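Local coordinates for general secretion pathway protein H (Vibrio cholerae, PDB 4DQ9) that serves as a minor pseudopilin of the type II secretion system, part of the pseudopilus tip complex that recognises and binds substrates destined for secretion, at residues K7-N21 / W141-L153. Residues are numbered along the deposited sequence; the frame is centred on the assembly and turned at random.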
ATOM      1  N   LYS A   7      -4.148  29.238  -3.289  1.00 17.59           N
ATOM      2  CA  LYS A   7      -4.949  28.907  -4.451  1.00 16.01           C
ATOM      3  C   LYS A   7      -4.122  28.119  -5.509  1.00 17.31           C
ATOM      4  O   LYS A   7      -4.515  27.131  -6.030  1.00 17.84           O
ATOM      5  CB  LYS A   7      -5.504  30.139  -5.106  1.00 17.12           C
ATOM      6  CG  LYS A   7      -6.373  29.835  -6.317  1.00 18.70           C
ATOM      7  CD  LYS A   7      -7.144  31.062  -6.781  1.00 25.03           C
ATOM      8  CE  LYS A   7      -7.830  30.727  -8.106  1.00 27.88           C
ATOM      9  NZ  LYS A   7      -8.556  31.914  -8.606  1.00 30.51           N
ATOM     10  N   ILE A   8      -2.980  28.669  -5.837  1.00 15.75           N
ATOM     11  CA  ILE A   8      -2.097  28.128  -6.870  1.00 15.69           C
ATOM     12  C   ILE A   8      -1.691  26.731  -6.429  1.00 15.65           C
ATOM     13  O   ILE A   8      -1.607  25.787  -7.316  1.00 15.87           O
ATOM     14  CB  ILE A   8      -0.858  29.033  -7.025  1.00 17.50           C
ATOM     15  CG1 ILE A   8      -1.258  30.307  -7.732  1.00 21.77           C
ATOM     16  CG2 ILE A   8       0.264  28.282  -7.772  1.00 16.71           C
ATOM     17  CD1 ILE A   8      -0.108  31.314  -7.864  1.00 28.16           C
ATOM     18  N   SER A   9      -1.382  26.579  -5.129  1.00 14.96           N
ATOM     19  CA  SER A   9      -0.961  25.250  -4.597  1.00 15.00           C
ATOM     20  C   SER A   9      -2.120  24.271  -4.624  1.00 13.27           C
ATOM     21  O   SER A   9      -1.877  23.061  -4.985  1.00 15.04           O
ATOM     22  CB  SER A   9      -0.416  25.333  -3.198  1.00 14.77           C
ATOM     23  OG  SER A   9       0.787  25.994  -3.183  1.00 21.35           O
ATOM     24  N   ALA A  10      -3.334  24.733  -4.464  1.00 14.32           N
ATOM     25  CA  ALA A  10      -4.485  23.811  -4.480  1.00 15.67           C
ATOM     26  C   ALA A  10      -4.760  23.415  -5.937  1.00 16.08           C
ATOM     27  O   ALA A  10      -4.992  22.225  -6.266  1.00 16.58           O
ATOM     28  CB  ALA A  10      -5.731  24.474  -3.815  1.00 14.70           C
ATOM     29  N   GLN A  11      -4.586  24.350  -6.866  1.00 15.84           N
ATOM     30  CA  GLN A  11      -4.774  24.037  -8.322  1.00 15.56           C
ATOM     31  C   GLN A  11      -3.731  23.024  -8.742  1.00 16.04           C
ATOM     32  O   GLN A  11      -4.026  22.058  -9.486  1.00 16.40           O
ATOM     33  CB  GLN A  11      -4.575  25.331  -9.058  1.00 14.56           C
ATOM     34  CG  GLN A  11      -5.648  26.346  -8.928  1.00 16.23           C
ATOM     35  CD  GLN A  11      -5.372  27.590  -9.927  1.00 19.35           C
ATOM     36  OE1 GLN A  11      -4.232  28.016 -10.143  1.00 27.60           O
ATOM     37  NE2 GLN A  11      -6.411  28.167 -10.477  1.00 20.35           N
ATOM     38  N   SER A  12      -2.504  23.200  -8.235  1.00 14.64           N
ATOM     39  CA  SER A  12      -1.386  22.290  -8.613  1.00 16.49           C
ATOM     40  C   SER A  12      -1.760  20.900  -8.119  1.00 15.62           C
ATOM     41  O   SER A  12      -1.617  19.903  -8.915  1.00 15.86           O
ATOM     42  CB  SER A  12      -0.063  22.717  -8.026  1.00 18.13           C
ATOM     43  OG  SER A  12       0.910  21.667  -7.927  1.00 18.22           O
ATOM     44  N   PHE A  13      -2.159  20.768  -6.851  1.00 14.79           N
ATOM     45  CA  PHE A  13      -2.557  19.425  -6.383  1.00 13.52           C
ATOM     46  C   PHE A  13      -3.705  18.805  -7.191  1.00 14.18           C
ATOM     47  O   PHE A  13      -3.678  17.605  -7.520  1.00 15.49           O
ATOM     48  CB  PHE A  13      -2.754  19.390  -4.883  1.00 14.11           C
ATOM     49  CG  PHE A  13      -3.239  18.052  -4.390  1.00 12.35           C
ATOM     50  CD1 PHE A  13      -2.339  17.021  -4.379  1.00 13.51           C
ATOM     51  CD2 PHE A  13      -4.506  17.821  -3.985  1.00 14.63           C
ATOM     52  CE1 PHE A  13      -2.760  15.720  -3.998  1.00 16.77           C
ATOM     53  CE2 PHE A  13      -4.900  16.562  -3.486  1.00 16.33           C
ATOM     54  CZ  PHE A  13      -4.024  15.535  -3.522  1.00 16.94           C
ATOM     55  N   TYR A  14      -4.723  19.588  -7.509  1.00 14.19           N
ATOM     56  CA  TYR A  14      -5.876  19.148  -8.264  1.00 15.25           C
ATOM     57  C   TYR A  14      -5.417  18.604  -9.588  1.00 17.24           C
ATOM     58  O   TYR A  14      -5.857  17.527  -9.969  1.00 17.65           O
ATOM     59  CB  TYR A  14      -6.832  20.276  -8.426  1.00 15.86           C
ATOM     60  CG  TYR A  14      -8.036  20.005  -9.221  1.00 19.01           C
ATOM     61  CD1 TYR A  14      -9.047  19.206  -8.691  1.00 19.83           C
ATOM     62  CD2 TYR A  14      -8.265  20.722 -10.407  1.00 23.48           C
ATOM     63  CE1 TYR A  14     -10.189  18.998  -9.402  1.00 26.56           C
ATOM     64  CE2 TYR A  14      -9.427  20.565 -11.088  1.00 26.95           C
ATOM     65  CZ  TYR A  14     -10.364  19.650 -10.582  1.00 24.55           C
ATOM     66  OH  TYR A  14     -11.578  19.421 -11.194  1.00 27.72           O
ATOM     67  N   GLN A  15      -4.541  19.329 -10.268  1.00 16.04           N
ATOM     68  CA  GLN A  15      -4.085  18.954 -11.611  1.00 16.41           C
ATOM     69  C   GLN A  15      -3.310  17.681 -11.540  1.00 16.41           C
ATOM     70  O   GLN A  15      -3.483  16.804 -12.427  1.00 15.53           O
ATOM     71  CB  GLN A  15      -3.205  20.003 -12.213  1.00 16.16           C
ATOM     72  CG  GLN A  15      -3.961  21.316 -12.439  1.00 13.76           C
ATOM     73  CD  GLN A  15      -3.008  22.473 -12.948  1.00 15.50           C
ATOM     74  OE1 GLN A  15      -1.794  22.485 -12.707  1.00 18.53           O
ATOM     75  NE2 GLN A  15      -3.579  23.442 -13.683  1.00 17.68           N
ATOM     76  N   ARG A  16      -2.548  17.504 -10.438  1.00 15.37           N
ATOM     77  CA  ARG A  16      -1.715  16.320 -10.326  1.00 14.69           C
ATOM     78  C   ARG A  16      -2.559  15.110  -9.956  1.00 14.26           C
ATOM     79  O   ARG A  16      -2.321  14.012 -10.491  1.00 17.95           O
ATOM     80  CB  ARG A  16      -0.603  16.533  -9.287  1.00 16.66           C
ATOM     81  CG  ARG A  16       0.396  17.570  -9.829  1.00 21.47           C
ATOM     82  CD  ARG A  16       1.112  18.312  -8.666  1.00 22.64           C
ATOM     83  NE  ARG A  16       2.108  19.276  -9.205  1.00 18.25           N
ATOM     84  CZ  ARG A  16       3.255  18.859  -9.679  1.00 14.60           C
ATOM     85  NH1 ARG A  16       3.526  17.586  -9.637  1.00 18.29           N
ATOM     86  NH2 ARG A  16       4.188  19.705 -10.147  1.00 18.44           N
ATOM     87  N   LEU A  17      -3.557  15.291  -9.093  1.00 14.43           N
ATOM     88  CA  LEU A  17      -4.398  14.194  -8.721  1.00 14.02           C
ATOM     89  C   LEU A  17      -5.200  13.727 -10.003  1.00 14.38           C
ATOM     90  O   LEU A  17      -5.350  12.509 -10.240  1.00 16.01           O
ATOM     91  CB  LEU A  17      -5.304  14.629  -7.652  1.00 13.86           C
ATOM     92  CG  LEU A  17      -6.300  13.589  -7.183  1.00 19.62           C
ATOM     93  CD1 LEU A  17      -5.591  12.377  -6.571  1.00 19.72           C
ATOM     94  CD2 LEU A  17      -7.318  14.258  -6.196  1.00 25.54           C
ATOM     95  N   LEU A  18      -5.737  14.672 -10.752  1.00 17.12           N
ATOM     96  CA  LEU A  18      -6.537  14.343 -11.933  1.00 18.75           C
ATOM     97  C   LEU A  18      -5.657  13.547 -12.847  1.00 16.97           C
ATOM     98  O   LEU A  18      -6.071  12.521 -13.440  1.00 17.16           O
ATOM     99  CB  LEU A  18      -7.065  15.605 -12.584  1.00 21.32           C
ATOM    100  CG  LEU A  18      -8.302  16.303 -12.078  1.00 28.33           C
ATOM    101  CD1 LEU A  18      -8.823  17.322 -13.210  1.00 26.31           C
ATOM    102  CD2 LEU A  18      -9.406  15.480 -11.753  1.00 32.93           C
ATOM    103  N   LEU A  19      -4.405  13.993 -13.029  1.00 17.40           N
ATOM    104  CA  LEU A  19      -3.478  13.350 -13.941  1.00 16.44           C
ATOM    105  C   LEU A  19      -3.226  11.909 -13.532  1.00 16.83           C
ATOM    106  O   LEU A  19      -3.213  10.957 -14.380  1.00 17.94           O
ATOM    107  CB  LEU A  19      -2.166  14.131 -14.049  1.00 18.12           C
ATOM    108  CG  LEU A  19      -1.307  13.728 -15.202  1.00 19.25           C
ATOM    109  CD1 LEU A  19      -0.374  14.880 -15.759  1.00 23.84           C
ATOM    110  CD2 LEU A  19      -0.427  12.609 -14.667  1.00 23.06           C
ATOM    111  N   LEU A  20      -3.023  11.677 -12.234  1.00 16.40           N
ATOM    112  CA  LEU A  20      -2.696  10.329 -11.757  1.00 16.96           C
ATOM    113  C   LEU A  20      -3.945   9.451 -11.913  1.00 16.25           C
ATOM    114  O   LEU A  20      -3.756   8.276 -12.260  1.00 18.33           O
ATOM    115  CB  LEU A  20      -2.444  10.274 -10.258  1.00 17.48           C
ATOM    116  CG  LEU A  20      -1.099  10.402  -9.590  1.00 21.20           C
ATOM    117  CD1 LEU A  20      -1.231  10.104  -7.987  1.00 20.22           C
ATOM    118  CD2 LEU A  20       0.067   9.775 -10.346  1.00 19.83           C
ATOM    119  N   ASN A  21      -5.164   9.950 -11.694  1.00 16.34           N
ATOM    120  CA  ASN A  21      -6.420   9.214 -11.846  1.00 17.15           C
ATOM    121  C   ASN A  21      -6.549   8.757 -13.306  1.00 18.49           C
ATOM    122  O   ASN A  21      -6.766   7.584 -13.612  1.00 17.46           O
ATOM    123  CB  ASN A  21      -7.615  10.034 -11.390  1.00 16.72           C
ATOM    124  CG  ASN A  21      -8.904   9.401 -11.691  1.00 20.43           C
ATOM    125  OD1 ASN A  21      -9.206   8.250 -11.258  1.00 28.09           O
ATOM    126  ND2 ASN A  21      -9.762  10.152 -12.373  1.00 22.33           N
ATOM    127  N   TRP A 141      -8.926  26.645   0.671  1.00 19.11           N
ATOM    128  CA  TRP A 141      -8.774  26.032  -0.662  1.00 18.21           C
ATOM    129  C   TRP A 141      -8.524  24.560  -0.338  1.00 17.00           C
ATOM    130  O   TRP A 141      -7.700  24.207   0.504  1.00 17.89           O
ATOM    131  CB  TRP A 141      -7.569  26.649  -1.384  1.00 19.32           C
ATOM    132  CG  TRP A 141      -7.924  27.937  -2.020  1.00 18.94           C
ATOM    133  CD1 TRP A 141      -7.616  29.207  -1.614  1.00 20.50           C
ATOM    134  CD2 TRP A 141      -8.638  28.071  -3.242  1.00 19.17           C
ATOM    135  NE1 TRP A 141      -8.144  30.114  -2.498  1.00 22.63           N
ATOM    136  CE2 TRP A 141      -8.804  29.431  -3.494  1.00 20.98           C
ATOM    137  CE3 TRP A 141      -9.217  27.129  -4.127  1.00 21.04           C
ATOM    138  CZ2 TRP A 141      -9.506  29.875  -4.602  1.00 26.49           C
ATOM    139  CZ3 TRP A 141      -9.921  27.550  -5.174  1.00 23.32           C
ATOM    140  CH2 TRP A 141     -10.073  28.923  -5.427  1.00 24.18           C
ATOM    141  N   ARG A 142      -9.209  23.720  -1.079  1.00 16.95           N
ATOM    142  CA  ARG A 142      -9.198  22.279  -0.788  1.00 17.19           C
ATOM    143  C   ARG A 142      -9.499  21.485  -2.036  1.00 17.07           C
ATOM    144  O   ARG A 142     -10.111  21.957  -2.985  1.00 18.69           O
ATOM    145  CB  ARG A 142     -10.149  21.923   0.335  1.00 17.32           C
ATOM    146  CG  ARG A 142     -11.510  22.175   0.119  1.00 19.91           C
ATOM    147  CD  ARG A 142     -12.307  22.203   1.471  1.00 26.85           C
ATOM    148  NE  ARG A 142     -13.731  22.444   1.186  1.00 29.98           N
ATOM    149  CZ  ARG A 142     -14.282  23.643   0.966  1.00 33.97           C
ATOM    150  NH1 ARG A 142     -13.578  24.748   1.032  1.00 27.00           N
ATOM    151  NH2 ARG A 142     -15.600  23.753   0.722  1.00 34.77           N
ATOM    152  N   VAL A 143      -8.957  20.276  -2.028  1.00 16.17           N
ATOM    153  CA  VAL A 143      -9.285  19.309  -3.028  1.00 17.46           C
ATOM    154  C   VAL A 143      -9.895  18.118  -2.298  1.00 17.10           C
ATOM    155  O   VAL A 143      -9.333  17.681  -1.272  1.00 18.40           O
ATOM    156  CB  VAL A 143      -8.038  18.860  -3.780  1.00 17.14           C
ATOM    157  CG1 VAL A 143      -8.419  17.736  -4.707  1.00 21.57           C
ATOM    158  CG2 VAL A 143      -7.470  20.029  -4.632  1.00 21.03           C
ATOM    159  N   THR A 144     -11.014  17.595  -2.797  1.00 19.46           N
ATOM    160  CA  THR A 144     -11.708  16.501  -2.160  1.00 21.11           C
ATOM    161  C   THR A 144     -11.958  15.405  -3.181  1.00 21.19           C
ATOM    162  O   THR A 144     -12.342  15.699  -4.331  1.00 24.37           O
ATOM    163  CB  THR A 144     -13.062  16.897  -1.601  1.00 24.04           C
ATOM    164  OG1 THR A 144     -13.904  17.314  -2.700  1.00 31.45           O
ATOM    165  CG2 THR A 144     -12.942  18.010  -0.661  1.00 27.29           C
ATOM    166  N   ALA A 145     -11.880  14.164  -2.745  1.00 20.22           N
ATOM    167  CA  ALA A 145     -12.404  13.055  -3.528  1.00 22.00           C
ATOM    168  C   ALA A 145     -13.535  12.411  -2.791  1.00 23.89           C
ATOM    169  O   ALA A 145     -13.415  12.172  -1.657  1.00 23.23           O
ATOM    170  CB  ALA A 145     -11.319  11.994  -3.755  1.00 21.48           C
ATOM    171  N   GLN A 146     -14.321  11.714  -3.615  0.50 24.70           N
ATOM    172  CA  GLN A 146     -15.016  10.520  -3.147  0.50 24.95           C
ATOM    173  C   GLN A 146     -14.590   9.160  -3.870  0.50 23.79           C
ATOM    174  O   GLN A 146     -13.788   9.147  -4.813  0.50 19.12           O
ATOM    175  CB  GLN A 146     -16.507  10.771  -3.025  0.50 28.13           C
ATOM    176  CG  GLN A 146     -17.070  10.808  -1.535  0.50 30.17           C
ATOM    177  CD  GLN A 146     -17.571   9.413  -1.001  0.50 32.71           C
ATOM    178  OE1 GLN A 146     -16.936   8.358  -1.214  0.50 28.68           O
ATOM    179  NE2 GLN A 146     -18.718   9.426  -0.303  0.50 36.24           N
ATOM    180  N   GLU A 147     -15.108   8.059  -3.374  0.50 24.77           N
ATOM    181  CA  GLU A 147     -14.593   6.724  -3.732  0.50 24.42           C
ATOM    182  C   GLU A 147     -14.679   6.468  -5.223  0.50 24.47           C
ATOM    183  O   GLU A 147     -13.849   5.745  -5.743  0.50 23.29           O
ATOM    184  CB  GLU A 147     -15.311   5.623  -2.972  0.50 25.89           C
ATOM    185  CG  GLU A 147     -14.661   4.213  -3.094  0.50 28.02           C
ATOM    186  CD  GLU A 147     -15.599   3.117  -2.585  0.50 33.09           C
ATOM    187  OE1 GLU A 147     -15.638   1.981  -3.122  0.50 34.18           O
ATOM    188  OE2 GLU A 147     -16.345   3.417  -1.649  0.50 38.76           O
ATOM    189  N   ASN A 148     -15.700   7.028  -5.894  0.50 23.14           N
ATOM    190  CA  ASN A 148     -15.906   6.732  -7.297  0.50 24.98           C
ATOM    191  C   ASN A 148     -15.000   7.508  -8.240  0.50 25.78           C
ATOM    192  O   ASN A 148     -15.162   7.385  -9.463  0.50 27.01           O
ATOM    193  CB  ASN A 148     -17.364   6.965  -7.702  0.50 25.49           C
ATOM    194  CG  ASN A 148     -17.748   8.438  -7.769  0.50 24.93           C
ATOM    195  OD1 ASN A 148     -16.923   9.360  -7.505  0.50 25.76           O
ATOM    196  ND2 ASN A 148     -19.007   8.684  -8.151  0.50 29.56           N
ATOM    197  N   GLY A 149     -14.067   8.287  -7.670  0.50 32.95           N
ATOM    198  CA  GLY A 149     -13.064   9.029  -8.434  0.50 33.12           C
ATOM    199  C   GLY A 149     -13.492  10.456  -8.747  0.50 32.55           C
ATOM    200  O   GLY A 149     -12.780  11.189  -9.443  0.50 34.08           O
ATOM    201  N   THR A 150     -14.676  10.853  -8.293  0.50 31.80           N
ATOM    202  CA  THR A 150     -15.126  12.237  -8.486  0.50 30.65           C
ATOM    203  C   THR A 150     -14.419  13.163  -7.520  0.50 29.55           C
ATOM    204  O   THR A 150     -14.283  12.922  -6.361  0.50 30.08           O
ATOM    205  CB  THR A 150     -16.637  12.431  -8.301  0.50 30.76           C
ATOM    206  OG1 THR A 150     -17.315  11.788  -9.393  0.50 31.94           O
ATOM    207  CG2 THR A 150     -16.978  13.939  -8.347  0.50 30.30           C
ATOM    208  N   LEU A 151     -14.000  14.261  -8.059  1.00 29.11           N
ATOM    209  CA  LEU A 151     -12.882  14.994  -7.499  1.00 28.82           C
ATOM    210  C   LEU A 151     -13.286  16.435  -7.663  1.00 27.77           C
ATOM    211  O   LEU A 151     -13.802  16.759  -8.759  1.00 28.36           O
ATOM    212  CB  LEU A 151     -11.628  14.712  -8.321  1.00 31.75           C
ATOM    213  CG  LEU A 151     -10.803  13.411  -8.054  1.00 37.55           C
ATOM    214  CD1 LEU A 151     -11.448  12.381  -7.052  1.00 34.10           C
ATOM    215  CD2 LEU A 151     -10.402  12.771  -9.346  1.00 35.79           C
ATOM    216  N   ARG A 152     -13.041  17.276  -6.672  1.00 24.41           N
ATOM    217  CA  ARG A 152     -13.510  18.688  -6.679  0.50 24.72           C
ATOM    218  C   ARG A 152     -12.402  19.580  -6.159  1.00 24.55           C
ATOM    219  O   ARG A 152     -11.704  19.199  -5.224  1.00 22.95           O
ATOM    220  CB  ARG A 152     -14.696  18.884  -5.736  0.50 26.43           C
ATOM    221  CG  ARG A 152     -16.009  18.390  -6.196  0.50 31.72           C
ATOM    222  CD  ARG A 152     -16.831  19.530  -6.773  0.50 37.51           C
ATOM    223  NE  ARG A 152     -17.733  20.176  -5.836  0.50 41.94           N
ATOM    224  CZ  ARG A 152     -18.522  21.185  -6.182  0.50 46.11           C
ATOM    225  NH1 ARG A 152     -18.475  21.628  -7.432  0.50 47.66           N
ATOM    226  NH2 ARG A 152     -19.350  21.746  -5.306  0.50 49.99           N
ATOM    227  N   LEU A 153     -12.280  20.768  -6.712  1.00 21.88           N
ATOM    228  CA  LEU A 153     -11.442  21.817  -6.194  1.00 21.96           C
ATOM    229  C   LEU A 153     -12.424  22.849  -5.596  1.00 22.50           C
ATOM    230  O   LEU A 153     -13.342  23.287  -6.304  1.00 25.01           O
ATOM    231  CB  LEU A 153     -10.708  22.472  -7.318  1.00 22.09           C
ATOM    232  CG  LEU A 153      -9.908  23.715  -6.927  1.00 22.44           C
ATOM    233  CD1 LEU A 153      -8.755  23.477  -5.981  1.00 22.05           C
ATOM    234  CD2 LEU A 153      -9.425  24.186  -8.242  1.00 25.99           C
TER
HETATM  235  O   HOH W   1     -13.854  20.996  -9.062  1.00 16.22           O
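Lys7 crosses one face of the Trp141 indole obliquely, and its atoms can be followed over that face in order. CA sits 3.8 Å from the centroid of the five-membered ring and only 2° off its normal, which qualifies as a CH-pi contact. CB then lies over NE1 and CE2, CG passes above the six-membered ring near its rim, CD comes to 3.4 Å from CZ2, and CE leaves past CH2. With CG anti to the backbone N (chi1 -179°) and the chain extended beyond it, the aliphatic part runs from the five-membered ring, under CA, out past the six-membered one.

One turn along, Ala10 CB packs 3.7 Å from Trp141 CB and also touches Leu153 CD1. The Tyr14 ring is held on both faces: Leu153 CB is centred over one, 4.0 Å from the centroid, while Leu18 CG of the same helix covers the other. A water accepts from Leu153 N and has a weak, long contact with Tyr14 OH. Val143 CB meets the Phe13 ring at its edge, in plane, 3.7 Å from CD2; its CG1 reaches Leu17 CD2. Farther along, Leu18 CD2 approaches Leu151 CD2 at 3.8 Å. No hydrogen bond joins the two segments, so apolar contact and CH-pi geometry carry the interface.

The helix axis runs nearly parallel to strand 141-145 (12°) and nearly antiparallel to strand 151-153, as expected for one helix laid along a beta hairpin. In the pseudopilin fold, this places helix 2-27 against the sheet formed by strands 71-77, 126-132, 141-145 and 151-154. Phe13 also touches Phe126 and Leu128 of that sheet, and Leu42 and Phe44 of strand 41-48 in the second sheet.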